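Local coordinates for protein actinorhodin polyketide putative beta-ketoacyl synthase 2 (Streptomyces coelicolor A3, PDB 1TQY) that serves as the chain length factor of the actinorhodin polyketide synthase, a ketosynthase-like protein that probably acts in building the polyketide chain, at residues Phe324-Val329 / Val371-Gly376; Gly328-Val333 / Gly360-Thr365; Gly264-Phe269 / Ile285-Asn290. All coordinates share one frame; numbering follows the deposited sequence.

Contact 1: residues Phe324-Val329 / Val371-Gly376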
loop_
_atom_site.group_PDB
_atom_site.type_symbol
_atom_site.label_atom_id
_atom_site.label_comp_id
_atom_site.label_asym_id
_atom_site.label_seq_id
_atom_site.Cartn_x
_atom_site.Cartn_y
_atom_site.Cartn_z
ATOM N N PHE B 324 -26.840 9.067 13.282
ATOM C CA PHE B 324 -27.246 9.122 14.678
ATOM C C PHE B 324 -28.204 10.267 15.019
ATOM O O PHE B 324 -28.605 10.401 16.175
ATOM C CB PHE B 324 -25.997 9.226 15.562
ATOM C CG PHE B 324 -24.938 8.210 15.233
ATOM C CD1 PHE B 324 -25.034 6.901 15.693
ATOM C CD2 PHE B 324 -23.859 8.559 14.431
ATOM C CE1 PHE B 324 -24.065 5.946 15.353
ATOM C CE2 PHE B 324 -22.886 7.616 14.084
ATOM C CZ PHE B 324 -22.988 6.308 14.547
ATOM N N GLY B 325 -28.572 11.082 14.031
ATOM C CA GLY B 325 -29.462 12.215 14.285
ATOM C C GLY B 325 -28.631 13.398 14.742
ATOM O O GLY B 325 -27.549 13.206 15.299
ATOM N N ARG B 326 -29.093 14.622 14.513
ATOM C CA ARG B 326 -28.301 15.776 14.944
ATOM C C ARG B 326 -28.190 15.814 16.473
ATOM O O ARG B 326 -29.165 15.549 17.185
ATOM C CB ARG B 326 -28.895 17.066 14.355
ATOM C CG ARG B 326 -28.641 17.171 12.835
ATOM C CD ARG B 326 -29.528 18.205 12.151
ATOM N NE ARG B 326 -29.352 19.546 12.692
ATOM C CZ ARG B 326 -28.355 20.367 12.378
ATOM N NH1 ARG B 326 -27.417 20.001 11.514
ATOM N NH2 ARG B 326 -28.302 21.570 12.924
ATOM N N GLU B 327 -26.984 16.127 16.955
ATOM C CA GLU B 327 -26.665 16.132 18.385
ATOM C C GLU B 327 -27.066 14.765 18.986
ATOM O O GLU B 327 -27.235 14.624 20.201
ATOM C CB GLU B 327 -27.411 17.250 19.132
ATOM C CG GLU B 327 -27.071 18.680 18.743
ATOM C CD GLU B 327 -27.908 19.198 17.565
ATOM O OE1 GLU B 327 -28.998 18.633 17.313
ATOM O OE2 GLU B 327 -27.482 20.178 16.909
ATOM N N GLY B 328 -27.216 13.761 18.125
ATOM C CA GLY B 328 -27.636 12.436 18.569
ATOM C C GLY B 328 -26.600 11.537 19.230
ATOM O O GLY B 328 -26.932 10.458 19.719
ATOM N N VAL B 329 -25.347 11.971 19.249
ATOM C CA VAL B 329 -24.301 11.173 19.851
ATOM C C VAL B 329 -23.095 12.045 20.151
ATOM O O VAL B 329 -22.797 12.980 19.415
ATOM C CB VAL B 329 -23.919 9.984 18.907
ATOM C CG1 VAL B 329 -23.369 10.519 17.585
ATOM C CG2 VAL B 329 -22.934 9.054 19.589
ATOM N N VAL B 371 -18.974 25.944 17.994
ATOM C CA VAL B 371 -19.416 25.056 16.938
ATOM C C VAL B 371 -20.699 25.595 16.299
ATOM O O VAL B 371 -21.695 25.823 16.987
ATOM C CB VAL B 371 -19.678 23.636 17.498
ATOM C CG1 VAL B 371 -20.225 22.725 16.414
ATOM C CG2 VAL B 371 -18.381 23.068 18.068
ATOM N N PRO B 372 -20.675 25.831 14.976
ATOM C CA PRO B 372 -21.827 26.340 14.227
ATOM C C PRO B 372 -23.039 25.428 14.388
ATOM O O PRO B 372 -22.922 24.202 14.274
ATOM C CB PRO B 372 -21.333 26.343 12.787
ATOM C CG PRO B 372 -19.869 26.558 12.924
ATOM C CD PRO B 372 -19.487 25.719 14.115
ATOM N N ARG B 373 -24.198 26.030 14.636
ATOM C CA ARG B 373 -25.452 25.291 14.791
ATOM C C ARG B 373 -25.669 24.424 13.552
ATOM O O ARG B 373 -26.269 23.346 13.617
ATOM C CB ARG B 373 -26.610 26.294 14.970
ATOM C CG ARG B 373 -28.028 25.725 14.801
ATOM C CD ARG B 373 -28.315 24.593 15.772
ATOM N NE ARG B 373 -29.628 23.973 15.560
ATOM C CZ ARG B 373 -30.791 24.523 15.905
ATOM N NH1 ARG B 373 -30.815 25.718 16.485
ATOM N NH2 ARG B 373 -31.930 23.875 15.683
ATOM N N GLU B 374 -25.159 24.906 12.423
ATOM C CA GLU B 374 -25.271 24.209 11.145
ATOM C C GLU B 374 -24.809 22.753 11.251
ATOM O O GLU B 374 -25.477 21.844 10.759
ATOM C CB GLU B 374 -24.434 24.949 10.086
ATOM C CG GLU B 374 -24.448 24.333 8.686
ATOM C CD GLU B 374 -23.291 24.821 7.810
ATOM O OE1 GLU B 374 -22.963 26.029 7.859
ATOM O OE2 GLU B 374 -22.717 23.994 7.060
ATOM N N TYR B 375 -23.671 22.525 11.903
ATOM C CA TYR B 375 -23.141 21.162 12.033
ATOM C C TYR B 375 -24.020 20.212 12.838
ATOM O O TYR B 375 -23.956 18.987 12.670
ATOM C CB TYR B 375 -21.728 21.192 12.636
ATOM C CG TYR B 375 -20.737 22.003 11.824
ATOM C CD1 TYR B 375 -20.995 22.316 10.487
ATOM C CD2 TYR B 375 -19.524 22.416 12.372
ATOM C CE1 TYR B 375 -20.075 23.019 9.717
ATOM C CE2 TYR B 375 -18.595 23.118 11.603
ATOM C CZ TYR B 375 -18.885 23.411 10.274
ATOM O OH TYR B 375 -17.964 24.078 9.499
ATOM N N GLY B 376 -24.827 20.781 13.728
ATOM C CA GLY B 376 -25.713 19.973 14.546
ATOM C C GLY B 376 -25.029 18.804 15.231
ATOM O O GLY B 376 -25.469 17.669 15.100
HETATM O O HOH W 1 -24.768 14.413 15.214
#
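Arg-326 turns its guanidinium to the 3-10 turn at 373-375 and hydrogen-bonds two successive carbonyls there. NH1 gives a nearly straight bond to Glu-374 O (2.8 Å, 173°), with the oxygen in the guanidinium plane. NH2 reaches Arg-373 O at 2.8 Å, but this bond is more bent (138°). Arg-373 O also accepts Gly-376 N, its 3-10 partner, and the two donors come from opposite faces of the carbonyl plane. A bend at chi3 (59°) turns one face of the Arg-326 guanidinium over Gly-376 CA, which sits 3.2 Å from its plane, toward its rim. Gly-376 has positive phi and no side chain, so the flat group can come this close. A backbone bond completes the grip: Glu-327 N donates to Gly-376 O at 2.8 Å. Water 1 bridges the loops, giving a bond to Gly-325 O and a weak one to Gly-376 O. Arg-326 NH2 and Arg-373 NE lie 3.8 Å apart, and the nearby Glu-327 carboxylate probably eases the two like charges. It makes no salt bridge, as OE2 is 4.6 Å from Arg-373 NE and well out of that guanidinium plane. Gly-325, with positive phi, is the first residue past helix 310-324 and starts a type II beta turn to Gly-328. Here an arginine hydrogen-bonded to two carbonyls of a 3-10 turn joins two surface loops of the ketosynthase fold.

Contact 2: residues Gly328-Val333 / Gly360-Thr365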
loop_
_atom_site.group_PDB
_atom_site.type_symbol
_atom_site.label_atom_id
_atom_site.label_comp_id
_atom_site.label_asym_id
_atom_site.label_seq_id
_atom_site.Cartn_x
_atom_site.Cartn_y
_atom_site.Cartn_z
ATOM N N GLY B 328 -27.216 13.761 18.125
ATOM C CA GLY B 328 -27.636 12.436 18.569
ATOM C C GLY B 328 -26.600 11.537 19.230
ATOM O O GLY B 328 -26.932 10.458 19.719
ATOM N N VAL B 329 -25.347 11.971 19.249
ATOM C CA VAL B 329 -24.301 11.173 19.851
ATOM C C VAL B 329 -23.095 12.045 20.151
ATOM O O VAL B 329 -22.797 12.980 19.415
ATOM C CB VAL B 329 -23.919 9.984 18.907
ATOM C CG1 VAL B 329 -23.369 10.519 17.585
ATOM C CG2 VAL B 329 -22.934 9.054 19.589
ATOM N N PRO B 330 -22.414 11.779 21.277
ATOM C CA PRO B 330 -21.239 12.579 21.617
ATOM C C PRO B 330 -20.224 12.469 20.496
ATOM O O PRO B 330 -19.995 11.383 19.968
ATOM C CB PRO B 330 -20.740 11.927 22.903
ATOM C CG PRO B 330 -22.021 11.504 23.564
ATOM C CD PRO B 330 -22.796 10.898 22.397
ATOM N N VAL B 331 -19.636 13.589 20.112
ATOM C CA VAL B 331 -18.630 13.561 19.064
ATOM C C VAL B 331 -17.386 14.179 19.668
ATOM O O VAL B 331 -17.476 15.098 20.479
ATOM C CB VAL B 331 -19.039 14.396 17.829
ATOM C CG1 VAL B 331 -17.903 14.388 16.801
ATOM C CG2 VAL B 331 -20.306 13.831 17.209
ATOM N N THR B 332 -16.221 13.671 19.289
ATOM C CA THR B 332 -14.982 14.225 19.806
ATOM C C THR B 332 -13.854 14.123 18.789
ATOM O O THR B 332 -13.869 13.266 17.905
ATOM C CB THR B 332 -14.578 13.556 21.146
ATOM O OG1 THR B 332 -13.427 14.225 21.670
ATOM C CG2 THR B 332 -14.237 12.090 20.946
ATOM N N VAL B 333 -12.885 15.023 18.909
ATOM C CA VAL B 333 -11.753 15.059 17.996
ATOM C C VAL B 333 -10.467 15.314 18.782
ATOM O O VAL B 333 -9.939 16.426 18.790
ATOM C CB VAL B 333 -11.949 16.175 16.934
ATOM C CG1 VAL B 333 -10.795 16.189 15.948
ATOM C CG2 VAL B 333 -13.270 15.954 16.200
ATOM N N GLY B 360 -13.641 4.678 30.989
ATOM C CA GLY B 360 -14.978 5.187 31.247
ATOM C C GLY B 360 -15.185 6.682 31.015
ATOM O O GLY B 360 -16.173 7.245 31.488
ATOM N N VAL B 361 -14.269 7.328 30.294
ATOM C CA VAL B 361 -14.388 8.754 30.002
ATOM C C VAL B 361 -14.088 9.057 28.538
ATOM O O VAL B 361 -13.246 8.403 27.919
ATOM C CB VAL B 361 -13.427 9.602 30.868
ATOM C CG1 VAL B 361 -13.778 9.448 32.341
ATOM C CG2 VAL B 361 -11.983 9.178 30.611
ATOM N N ILE B 362 -14.783 10.047 27.981
ATOM C CA ILE B 362 -14.562 10.436 26.589
ATOM C C ILE B 362 -13.483 11.510 26.486
ATOM O O ILE B 362 -13.638 12.609 27.021
ATOM C CB ILE B 362 -15.860 10.983 25.932
ATOM C CG1 ILE B 362 -16.950 9.899 25.961
ATOM C CG2 ILE B 362 -15.572 11.416 24.489
ATOM C CD1 ILE B 362 -18.310 10.350 25.439
ATOM N N ALA B 363 -12.392 11.184 25.796
ATOM C CA ALA B 363 -11.282 12.118 25.590
ATOM C C ALA B 363 -11.890 13.376 24.972
ATOM O O ALA B 363 -12.641 13.292 24.011
ATOM C CB ALA B 363 -10.265 11.501 24.646
ATOM N N PRO B 364 -11.570 14.558 25.511
ATOM C CA PRO B 364 -12.115 15.818 24.997
ATOM C C PRO B 364 -11.443 16.391 23.753
ATOM O O PRO B 364 -10.412 15.893 23.297
ATOM C CB PRO B 364 -11.968 16.751 26.188
ATOM C CG PRO B 364 -10.635 16.328 26.745
ATOM C CD PRO B 364 -10.738 14.797 26.703
ATOM N N THR B 365 -12.049 17.440 23.199
ATOM C CA THR B 365 -11.508 18.114 22.023
ATOM C C THR B 365 -10.931 19.436 22.507
ATOM O O THR B 365 -11.594 20.173 23.237
ATOM C CB THR B 365 -12.599 18.411 20.977
ATOM O OG1 THR B 365 -13.302 17.203 20.665
ATOM C CG2 THR B 365 -11.972 18.976 19.706
#
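Thr-332 and Thr-365 have the most surface buried here, with Ile-362 next. Thr-332 projects from strand 330-332 toward the loop 360-365. Its OG1 stands anti to the backbone N (chi1 -175°) and donates to Ala-363 O at 2.6 Å, a short bond. The donor is tilted 20° from the carbonyl plane. The methyl CG2 of Thr-332 rests on CG2 of Ile-362, 3.8 Å off. Farther along the Ile-362 side chain, CD1 meets Pro-330 CB at 3.9 Å. The Thr-365 side chain runs alongside that of Thr-332, pointing the opposite way. Its OG1 accepts Val-333 N in a fairly straight bond (2.8 Å, 164°). The same hydroxyl is hydrogen-bonded to Val-380 O, just beyond strand 378-379. CG2 of Thr-365 packs on the backbone and side chain of Val-333, 3.9 Å from CB. The strand is paired with strands 301-303 and 378-379. The loop packs against side chains from Pro-330 to Val-333. Both hydroxyls are buried, yet each has a backbone partner. Side-chain hydroxyls, not a further strand, thus join loop to strand through backbone groups, with the methyl contacts of Thr-332 on Ile-362 and Thr-365 on Val-333 beside them.

Contact 3: residues Gly264-Phe269 / Ile285-Asn290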
loop_
_atom_site.group_PDB
_atom_site.type_symbol
_atom_site.label_atom_id
_atom_site.label_comp_id
_atom_site.label_asym_id
_atom_site.label_seq_id
_atom_site.Cartn_x
_atom_site.Cartn_y
_atom_site.Cartn_z
ATOM N N GLY B 264 -16.247 -4.055 13.913
ATOM C CA GLY B 264 -16.525 -3.969 12.490
ATOM C C GLY B 264 -15.656 -2.940 11.794
ATOM O O GLY B 264 -15.097 -2.046 12.440
ATOM N N CYS B 265 -15.546 -3.071 10.472
ATOM C CA CYS B 265 -14.741 -2.171 9.639
ATOM C C CYS B 265 -15.391 -1.997 8.275
ATOM O O CYS B 265 -16.113 -2.875 7.813
ATOM C CB CYS B 265 -13.347 -2.756 9.403
ATOM S SG CYS B 265 -12.510 -3.358 10.883
ATOM N N ALA B 266 -15.110 -0.875 7.622
ATOM C CA ALA B 266 -15.653 -0.618 6.295
ATOM C C ALA B 266 -14.944 0.532 5.584
ATOM O O ALA B 266 -14.553 1.519 6.215
ATOM C CB ALA B 266 -17.143 -0.325 6.388
ATOM N N SER B 267 -14.796 0.392 4.267
ATOM C CA SER B 267 -14.149 1.399 3.432
ATOM C C SER B 267 -15.017 1.681 2.214
ATOM O O SER B 267 -15.501 0.753 1.568
ATOM C CB SER B 267 -12.785 0.908 2.926
ATOM O OG SER B 267 -11.885 0.675 3.991
ATOM N N THR B 268 -15.229 2.958 1.908
ATOM C CA THR B 268 -16.003 3.336 0.724
ATOM C C THR B 268 -15.195 4.415 0.025
ATOM O O THR B 268 -14.180 4.868 0.551
ATOM C CB THR B 268 -17.406 3.921 1.058
ATOM O OG1 THR B 268 -17.257 5.135 1.802
ATOM C CG2 THR B 268 -18.251 2.925 1.856
ATOM N N PHE B 269 -15.620 4.808 -1.169
ATOM C CA PHE B 269 -14.912 5.840 -1.916
ATOM C C PHE B 269 -15.934 6.807 -2.512
ATOM O O PHE B 269 -16.911 6.376 -3.114
ATOM C CB PHE B 269 -14.072 5.210 -3.033
ATOM C CG PHE B 269 -13.106 6.171 -3.667
ATOM C CD1 PHE B 269 -12.055 6.703 -2.927
ATOM C CD2 PHE B 269 -13.265 6.575 -4.984
ATOM C CE1 PHE B 269 -11.169 7.633 -3.489
ATOM C CE2 PHE B 269 -12.387 7.508 -5.565
ATOM C CZ PHE B 269 -11.339 8.036 -4.814
ATOM N N ILE B 285 -20.026 4.266 7.452
ATOM C CA ILE B 285 -20.466 4.120 8.830
ATOM C C ILE B 285 -21.485 2.995 8.985
ATOM O O ILE B 285 -21.318 2.102 9.820
ATOM C CB ILE B 285 -21.112 5.397 9.362
ATOM C CG1 ILE B 285 -20.078 6.522 9.413
ATOM C CG2 ILE B 285 -21.702 5.116 10.740
ATOM C CD1 ILE B 285 -20.683 7.882 9.640
ATOM N N ARG B 286 -22.535 3.033 8.175
ATOM C CA ARG B 286 -23.569 2.006 8.264
ATOM C C ARG B 286 -23.035 0.624 7.910
ATOM O O ARG B 286 -23.523 -0.387 8.419
ATOM C CB ARG B 286 -24.745 2.335 7.349
ATOM C CG ARG B 286 -25.491 3.577 7.716
ATOM C CD ARG B 286 -26.556 3.890 6.676
ATOM N NE ARG B 286 -27.238 5.126 7.025
ATOM C CZ ARG B 286 -28.135 5.236 7.999
ATOM N NH1 ARG B 286 -28.477 4.171 8.718
ATOM N NH2 ARG B 286 -28.664 6.422 8.273
ATOM N N LEU B 287 -22.047 0.579 7.025
ATOM C CA LEU B 287 -21.456 -0.695 6.636
ATOM C C LEU B 287 -20.691 -1.242 7.837
ATOM O O LEU B 287 -20.810 -2.414 8.186
ATOM C CB LEU B 287 -20.511 -0.509 5.446
ATOM C CG LEU B 287 -20.931 -1.090 4.093
ATOM C CD1 LEU B 287 -22.436 -1.106 3.948
ATOM C CD2 LEU B 287 -20.263 -0.295 2.977
ATOM N N ALA B 288 -19.916 -0.376 8.478
ATOM C CA ALA B 288 -19.142 -0.779 9.642
ATOM C C ALA B 288 -20.055 -1.240 10.779
ATOM O O ALA B 288 -19.746 -2.213 11.467
ATOM C CB ALA B 288 -18.242 0.378 10.112
ATOM N N LEU B 289 -21.171 -0.548 10.990
ATOM C CA LEU B 289 -22.099 -0.930 12.058
ATOM C C LEU B 289 -22.728 -2.294 11.804
ATOM O O LEU B 289 -22.943 -3.059 12.743
ATOM C CB LEU B 289 -23.198 0.122 12.210
ATOM C CG LEU B 289 -22.787 1.445 12.852
ATOM C CD1 LEU B 289 -23.987 2.382 12.880
ATOM C CD2 LEU B 289 -22.271 1.199 14.266
ATOM N N ASN B 290 -23.021 -2.591 10.539
ATOM C CA ASN B 290 -23.619 -3.877 10.164
ATOM C C ASN B 290 -22.652 -5.027 10.382
ATOM O O ASN B 290 -23.031 -6.106 10.843
ATOM C CB ASN B 290 -24.015 -3.891 8.689
ATOM C CG ASN B 290 -25.305 -3.169 8.426
ATOM O OD1 ASN B 290 -26.317 -3.421 9.086
ATOM N ND2 ASN B 290 -25.291 -2.269 7.444
#
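Ala-266 sets its methyl group against Leu-287 CB and the backbone N of Ala-288. CB lies 3.5 Å from Leu-287 CB and equally 3.5 Å from Ala-288 N. The methyl of Ala-288 comes alongside at 3.9 Å, so two small side chains let the strand and helix axes approach to 6.0 Å. The two elements run roughly antiparallel, their directions 152° apart. At Gly-264, which has no side chain, CA lies 3.8 Å from Ala-288 O. This is a helix lying on a strand of the beta sheet, the layered alpha-beta packing of the thiolase fold. Strand 260-269 is hydrogen-bonded on one side to strand 402-410, through Gly-264, Ala-266 and Thr-268. At the other end of the contact Thr-268 CG2 touches Leu-287 CD2 at 4.0 Å, the two side chains crossing at a slant. Thr-268 keeps its hydroxyl for Gly-280 O and Asn-403 ND2. Cys-265 points its side chain away from the helix, and its backbone N is bonded to Asp-291 OD2 near the helix's C-terminal end.

How the contacts relate
From the N terminus, contact 3 comes first. It closes the short loop between strand 260-269 and helix 281-292 before the other two open. Contacts 1 and 2 then overlap in sequence at Gly-328 and Val-329. Contact 2 closes a loop from strand 330-332 through helix 345-359 to segment 360-365. That loop lies within the longer one of contact 1, which runs on from 324-329 to 371-376. Contacts 1 and 2 have centres about 13 Å apart. Contact 1 meets contact 3 where Phe-324 CZ packs on Ile-285 CG2 (4.2 Å), tying helix 310-324 to helix 281-292. Contacts 2 and 3 do not touch.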